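Local coordinates for VirX1 (Cyanophage Syn10, PDB 6QGM), which iodinates diverse substrates as a marine viral halogenase, probably with the help of a flavin, as in the tryptophan halogenase family, at residues 62-67 against 163-168; 71-76 against 525-530. One frame throughout, in Å; residues are numbered along the deposited sequence.

Interaction 1: 62-67 against 163-168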
loop_
_atom_site.group_PDB
_atom_site.type_symbol
_atom_site.label_atom_id
_atom_site.label_comp_id
_atom_site.label_asym_id
_atom_site.label_seq_id
_atom_site.Cartn_x
_atom_site.Cartn_y
_atom_site.Cartn_z
ATOM N N LEU B 62 -4.001 -33.375 -19.254
ATOM C CA LEU B 62 -5.270 -34.146 -19.188
ATOM C C LEU B 62 -6.281 -33.513 -20.143
ATOM O O LEU B 62 -6.668 -32.371 -19.887
ATOM C CB LEU B 62 -5.783 -34.136 -17.745
ATOM C CG LEU B 62 -5.018 -35.041 -16.787
ATOM C CD1 LEU B 62 -5.304 -34.659 -15.348
ATOM C CD2 LEU B 62 -5.337 -36.501 -17.005
ATOM N N LYS B 63 -6.700 -34.246 -21.173
ATOM C CA LYS B 63 -7.760 -33.840 -22.137
ATOM C C LYS B 63 -9.134 -34.228 -21.559
ATOM O O LYS B 63 -9.277 -35.376 -21.077
ATOM C CB LYS B 63 -7.552 -34.504 -23.510
ATOM C CG LYS B 63 -6.195 -34.334 -24.171
ATOM C CD LYS B 63 -5.607 -32.943 -24.062
ATOM C CE LYS B 63 -4.161 -32.857 -24.522
ATOM N NZ LYS B 63 -3.353 -31.916 -23.697
ATOM N N ASP B 64 -10.110 -33.312 -21.632
ATOM C CA ASP B 64 -11.504 -33.494 -21.140
ATOM C C ASP B 64 -12.057 -34.871 -21.559
ATOM O O ASP B 64 -12.668 -35.558 -20.722
ATOM C CB ASP B 64 -12.393 -32.360 -21.643
ATOM C CG ASP B 64 -12.155 -31.013 -20.969
ATOM O OD1 ASP B 64 -11.302 -30.926 -20.049
ATOM O OD2 ASP B 64 -12.840 -30.044 -21.375
ATOM N N GLU B 65 -11.836 -35.259 -22.814
ATOM C CA GLU B 65 -12.344 -36.509 -23.441
ATOM C C GLU B 65 -11.948 -37.708 -22.581
ATOM O O GLU B 65 -12.747 -38.644 -22.483
ATOM C CB GLU B 65 -11.761 -36.702 -24.847
ATOM C CG GLU B 65 -12.090 -35.602 -25.851
ATOM C CD GLU B 65 -11.176 -35.502 -27.076
ATOM O OE1 GLU B 65 -10.122 -36.204 -27.149
ATOM O OE2 GLU B 65 -11.529 -34.725 -27.982
ATOM N N ASP B 66 -10.750 -37.679 -21.993
ATOM C CA ASP B 66 -10.092 -38.856 -21.367
ATOM C C ASP B 66 -10.530 -39.041 -19.911
ATOM O O ASP B 66 -10.905 -40.182 -19.547
ATOM C CB ASP B 66 -8.570 -38.725 -21.432
ATOM C CG ASP B 66 -8.013 -38.704 -22.850
ATOM O OD1 ASP B 66 -8.734 -39.071 -23.792
ATOM O OD2 ASP B 66 -6.853 -38.313 -23.004
ATOM N N TRP B 67 -10.461 -37.982 -19.102
ATOM C CA TRP B 67 -10.613 -38.058 -17.625
ATOM C C TRP B 67 -12.073 -37.832 -17.201
ATOM O O TRP B 67 -12.477 -38.422 -16.186
ATOM C CB TRP B 67 -9.637 -37.103 -16.923
ATOM C CG TRP B 67 -9.972 -35.645 -17.040
ATOM C CD1 TRP B 67 -9.469 -34.747 -17.939
ATOM C CD2 TRP B 67 -10.867 -34.903 -16.195
ATOM N NE1 TRP B 67 -10.003 -33.507 -17.719
ATOM C CE2 TRP B 67 -10.876 -33.576 -16.667
ATOM C CE3 TRP B 67 -11.692 -35.236 -15.115
ATOM C CZ2 TRP B 67 -11.639 -32.580 -16.058
ATOM C CZ3 TRP B 67 -12.465 -34.256 -14.534
ATOM C CH2 TRP B 67 -12.437 -32.949 -14.999
ATOM N N THR B 163 -14.493 -22.504 -18.762
ATOM C CA THR B 163 -15.347 -23.631 -18.318
ATOM C C THR B 163 -14.546 -24.467 -17.329
ATOM O O THR B 163 -13.449 -24.912 -17.699
ATOM C CB THR B 163 -15.860 -24.464 -19.494
ATOM O OG1 THR B 163 -16.451 -23.601 -20.471
ATOM C CG2 THR B 163 -16.898 -25.464 -19.056
ATOM N N ALA B 164 -15.080 -24.630 -16.118
ATOM C CA ALA B 164 -14.583 -25.559 -15.077
ATOM C C ALA B 164 -15.489 -26.800 -15.053
ATOM O O ALA B 164 -16.199 -27.030 -16.053
ATOM C CB ALA B 164 -14.533 -24.860 -13.744
ATOM N N TYR B 165 -15.471 -27.581 -13.961
ATOM C CA TYR B 165 -15.960 -28.989 -13.938
ATOM C C TYR B 165 -16.640 -29.308 -12.606
ATOM O O TYR B 165 -16.238 -28.758 -11.574
ATOM C CB TYR B 165 -14.790 -29.946 -14.175
ATOM C CG TYR B 165 -13.935 -29.603 -15.371
ATOM C CD1 TYR B 165 -12.877 -28.712 -15.275
ATOM C CD2 TYR B 165 -14.180 -30.156 -16.612
ATOM C CE1 TYR B 165 -12.085 -28.384 -16.366
ATOM C CE2 TYR B 165 -13.407 -29.835 -17.718
ATOM C CZ TYR B 165 -12.350 -28.956 -17.594
ATOM O OH TYR B 165 -11.584 -28.660 -18.680
ATOM N N HIS B 166 -17.681 -30.136 -12.653
ATOM C CA HIS B 166 -18.220 -30.940 -11.518
ATOM C C HIS B 166 -17.595 -32.333 -11.608
ATOM O O HIS B 166 -17.638 -32.903 -12.697
ATOM C CB HIS B 166 -19.754 -31.020 -11.570
ATOM C CG HIS B 166 -20.427 -29.689 -11.602
ATOM N ND1 HIS B 166 -21.144 -29.249 -12.692
ATOM C CD2 HIS B 166 -20.515 -28.712 -10.683
ATOM C CE1 HIS B 166 -21.658 -28.068 -12.433
ATOM N NE2 HIS B 166 -21.291 -27.717 -11.196
ATOM N N ILE B 167 -16.997 -32.837 -10.534
ATOM C CA ILE B 167 -16.269 -34.139 -10.529
ATOM C C ILE B 167 -16.670 -34.938 -9.289
ATOM O O ILE B 167 -17.022 -34.326 -8.258
ATOM C CB ILE B 167 -14.746 -33.904 -10.594
ATOM C CG1 ILE B 167 -14.204 -33.320 -9.291
ATOM C CG2 ILE B 167 -14.379 -33.027 -11.799
ATOM C CD1 ILE B 167 -12.713 -33.096 -9.289
ATOM N N ASP B 168 -16.625 -36.263 -9.400
ATOM C CA ASP B 168 -16.540 -37.198 -8.251
ATOM C C ASP B 168 -15.058 -37.237 -7.872
ATOM O O ASP B 168 -14.264 -37.787 -8.662
ATOM C CB ASP B 168 -17.115 -38.564 -8.633
ATOM C CG ASP B 168 -16.943 -39.682 -7.615
ATOM O OD1 ASP B 168 -15.950 -39.667 -6.863
ATOM O OD2 ASP B 168 -17.788 -40.583 -7.598
#
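Y165 and D64 make the polar component of this contact. The tyrosine OH of Y165 donates to OD1 of D64 at 2.7 Å, using the syn lone pair of that oxygen, and the carboxylate and ring planes stand 83° apart. CG of D64 lies anti to its carbonyl carbon (chi1 -73°), which brings the carboxylate out from the first turn of helix 64-67 toward strand 164-168. The other carboxylate oxygen, OD2, is bonded to the hydroxyl of Y75, and OH of Y165 also pairs with OD1 of N54.

The aromatic component is an edge-to-face pair. W67 turns the edge of its six-membered ring to one face of Y165, with centroids 5.0 Å apart and planes at 64°. CZ2 of W67 sits over the rim of the tyrosine ring rather than its centre, 3.6 Å from CD2 of Y165.

The aliphatic component belongs to I167, whose CG2 meets the indole edge near its plane, 3.6 Å from CZ3 of W67. Further around the indole lie F53 and L57 of helix 52-59 and, edge-to-face, F172 of helix 169-181.

Two tyrosine hydroxyls thus grip one carboxylate oxygen each, which probably steadies D64 and is consistent with its charged form. The bond to D64 and the indole against its face probably help set the tilt of the Y165 ring.

Interaction 2: 71-76 against 525-530; sequences CNATYK and EIYGSA
The phenol of Y527 reaches the backbone of 71-76 and makes the polar link of this contact. OH of Y527 donates to the carbonyl O of A73, and the refined separation of 2.5 Å is very short, a value not to be pressed at 2.75 Å resolution. The acceptor lies at the edge of the tyrosine ring, near its plane, so the phenol meets the peptide end-on rather than with a face. A chi1 of -77° sets the ring beside the backbone N of Y527 and carries it from the last turn of helix 518-527 toward the chain just ahead of strand 74-76.

Apolar packing is provided by I526 and Y75, which approach from opposite directions. CG1 of I526 rests 3.9 Å from CE2 of Y75, and CD1 of I526 comes 3.5 Å from OH of Y75, a hydroxyl whose polar partner is D64. A73, Y75 and I526 are all buried, and this is the dense side of the contact.

The other side is looser. N72 is partly exposed and meets Y527 through its backbone, with its CB directed away from the helix. The helix ends at Y527, and G528, with phi 83°, is the first residue to leave it. The exposed tail 528-530 makes no contact with 71-76, though O of A530 is weakly bonded to W287.

Around this contact, W287 stacks on Y527, L522 of helix 518-527 touches T74, Y75 and Y527, and H518 of the same helix bonds the backbone N of Y75. The C-terminal helix is thereby laid against strand 74-76, an outer strand of its three-stranded antiparallel sheet.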
loop_
_atom_site.group_PDB
_atom_site.type_symbol
_atom_site.label_atom_id
_atom_site.label_comp_id
_atom_site.label_asym_id
_atom_site.label_seq_id
_atom_site.Cartn_x
_atom_site.Cartn_y
_atom_site.Cartn_z
ATOM N N CYS B 71 -14.732 -40.228 -14.104
ATOM C CA CYS B 71 -15.198 -39.767 -12.773
ATOM C C CYS B 71 -16.521 -38.997 -12.859
ATOM O O CYS B 71 -16.695 -38.047 -12.063
ATOM C CB CYS B 71 -14.128 -38.934 -12.089
ATOM S SG CYS B 71 -13.622 -37.444 -12.989
ATOM N N ASN B 72 -17.431 -39.434 -13.744
ATOM C CA ASN B 72 -18.818 -38.914 -13.856
ATOM C C ASN B 72 -18.810 -37.388 -13.888
ATOM O O ASN B 72 -19.741 -36.773 -13.320
ATOM C CB ASN B 72 -19.701 -39.405 -12.707
ATOM C CG ASN B 72 -20.055 -40.859 -12.857
ATOM O OD1 ASN B 72 -20.712 -41.233 -13.814
ATOM N ND2 ASN B 72 -19.607 -41.684 -11.933
ATOM N N ALA B 73 -17.813 -36.791 -14.540
ATOM C CA ALA B 73 -17.618 -35.330 -14.543
ATOM C C ALA B 73 -18.654 -34.713 -15.474
ATOM O O ALA B 73 -19.070 -35.382 -16.438
ATOM C CB ALA B 73 -16.214 -34.974 -14.961
ATOM N N THR B 74 -19.087 -33.498 -15.154
ATOM C CA THR B 74 -19.860 -32.615 -16.055
ATOM C C THR B 74 -19.179 -31.252 -16.059
ATOM O O THR B 74 -18.207 -31.084 -15.289
ATOM C CB THR B 74 -21.343 -32.567 -15.665
ATOM O OG1 THR B 74 -21.472 -31.835 -14.446
ATOM C CG2 THR B 74 -21.951 -33.943 -15.528
ATOM N N TYR B 75 -19.652 -30.350 -16.921
ATOM C CA TYR B 75 -19.088 -28.990 -17.129
ATOM C C TYR B 75 -19.798 -27.997 -16.212
ATOM O O TYR B 75 -20.951 -28.232 -15.818
ATOM C CB TYR B 75 -19.193 -28.568 -18.600
ATOM C CG TYR B 75 -18.165 -29.188 -19.509
ATOM C CD1 TYR B 75 -16.820 -28.884 -19.361
ATOM C CD2 TYR B 75 -18.522 -30.051 -20.528
ATOM C CE1 TYR B 75 -15.856 -29.420 -20.199
ATOM C CE2 TYR B 75 -17.569 -30.591 -21.376
ATOM C CZ TYR B 75 -16.234 -30.277 -21.208
ATOM O OH TYR B 75 -15.278 -30.804 -22.015
ATOM N N LYS B 76 -19.094 -26.909 -15.908
ATOM C CA LYS B 76 -19.551 -25.833 -14.993
ATOM C C LYS B 76 -19.113 -24.467 -15.543
ATOM O O LYS B 76 -17.890 -24.227 -15.641
ATOM C CB LYS B 76 -18.957 -26.081 -13.613
ATOM C CG LYS B 76 -19.405 -25.098 -12.546
ATOM C CD LYS B 76 -18.412 -24.997 -11.415
ATOM C CE LYS B 76 -18.694 -23.830 -10.511
ATOM N NZ LYS B 76 -17.607 -23.679 -9.525
ATOM N N GLU B 525 -19.658 -34.916 -27.389
ATOM C CA GLU B 525 -18.236 -34.465 -27.402
ATOM C C GLU B 525 -17.356 -35.293 -26.453
ATOM O O GLU B 525 -16.170 -35.450 -26.766
ATOM C CB GLU B 525 -18.123 -32.993 -26.997
ATOM C CG GLU B 525 -19.032 -32.058 -27.751
ATOM C CD GLU B 525 -18.819 -31.987 -29.249
ATOM O OE1 GLU B 525 -17.671 -31.848 -29.669
ATOM O OE2 GLU B 525 -19.814 -32.097 -29.991
ATOM N N ILE B 526 -17.874 -35.734 -25.301
ATOM C CA ILE B 526 -17.027 -36.275 -24.192
ATOM C C ILE B 526 -17.328 -37.752 -23.968
ATOM O O ILE B 526 -16.377 -38.550 -24.053
ATOM C CB ILE B 526 -17.212 -35.464 -22.888
ATOM C CG1 ILE B 526 -16.621 -34.051 -22.972
ATOM C CG2 ILE B 526 -16.694 -36.234 -21.685
ATOM C CD1 ILE B 526 -15.230 -33.926 -23.547
ATOM N N TYR B 527 -18.586 -38.093 -23.678
ATOM C CA TYR B 527 -19.007 -39.457 -23.272
ATOM C C TYR B 527 -19.141 -40.324 -24.533
ATOM O O TYR B 527 -18.452 -41.363 -24.593
ATOM C CB TYR B 527 -20.245 -39.371 -22.356
ATOM C CG TYR B 527 -19.921 -38.944 -20.942
ATOM C CD1 TYR B 527 -19.629 -39.878 -19.962
ATOM C CD2 TYR B 527 -19.914 -37.606 -20.576
ATOM C CE1 TYR B 527 -19.314 -39.497 -18.669
ATOM C CE2 TYR B 527 -19.607 -37.210 -19.286
ATOM C CZ TYR B 527 -19.303 -38.159 -18.328
ATOM O OH TYR B 527 -18.989 -37.781 -17.057
ATOM N N GLY B 528 -19.889 -39.870 -25.545
ATOM C CA GLY B 528 -20.214 -40.673 -26.740
ATOM C C GLY B 528 -21.400 -41.590 -26.485
ATOM O O GLY B 528 -21.558 -42.546 -27.253
ATOM N N SER B 529 -22.162 -41.338 -25.407
ATOM C CA SER B 529 -23.151 -42.292 -24.831
ATOM C C SER B 529 -23.916 -41.692 -23.637
ATOM O O SER B 529 -23.872 -40.457 -23.468
ATOM C CB SER B 529 -22.428 -43.555 -24.406
ATOM O OG SER B 529 -23.267 -44.359 -23.588
ATOM N N ALA B 530 -24.566 -42.577 -22.852
ATOM C CA ALA B 530 -24.783 -42.494 -21.379
ATOM C C ALA B 530 -24.223 -43.760 -20.700
ATOM O O ALA B 530 -23.604 -43.754 -19.604
ATOM C CB ALA B 530 -26.241 -42.325 -21.090
#

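From the N terminus, the chain passes through helix 64-67 and, a few residues on, strand 74-76. Interaction 1 closes a loop when strand 164-168 returns, 96 residues after 62-67; interaction 2 closes a far longer one, 449 residues after 71-76, at the C-terminal helix 518-527. Since 71-76 lies inside the first loop and 525-530 beyond it, the two loops cross rather than nest. Their centres are 8 Å apart, and strands 164-168 and 74-76 are antiparallel neighbours, with N of H166 2.9 Å from O of T74. Together the contacts tie helix 64-67 and the end of helix 518-527 to the sheet of strands 46-48, 164-168 and 74-76.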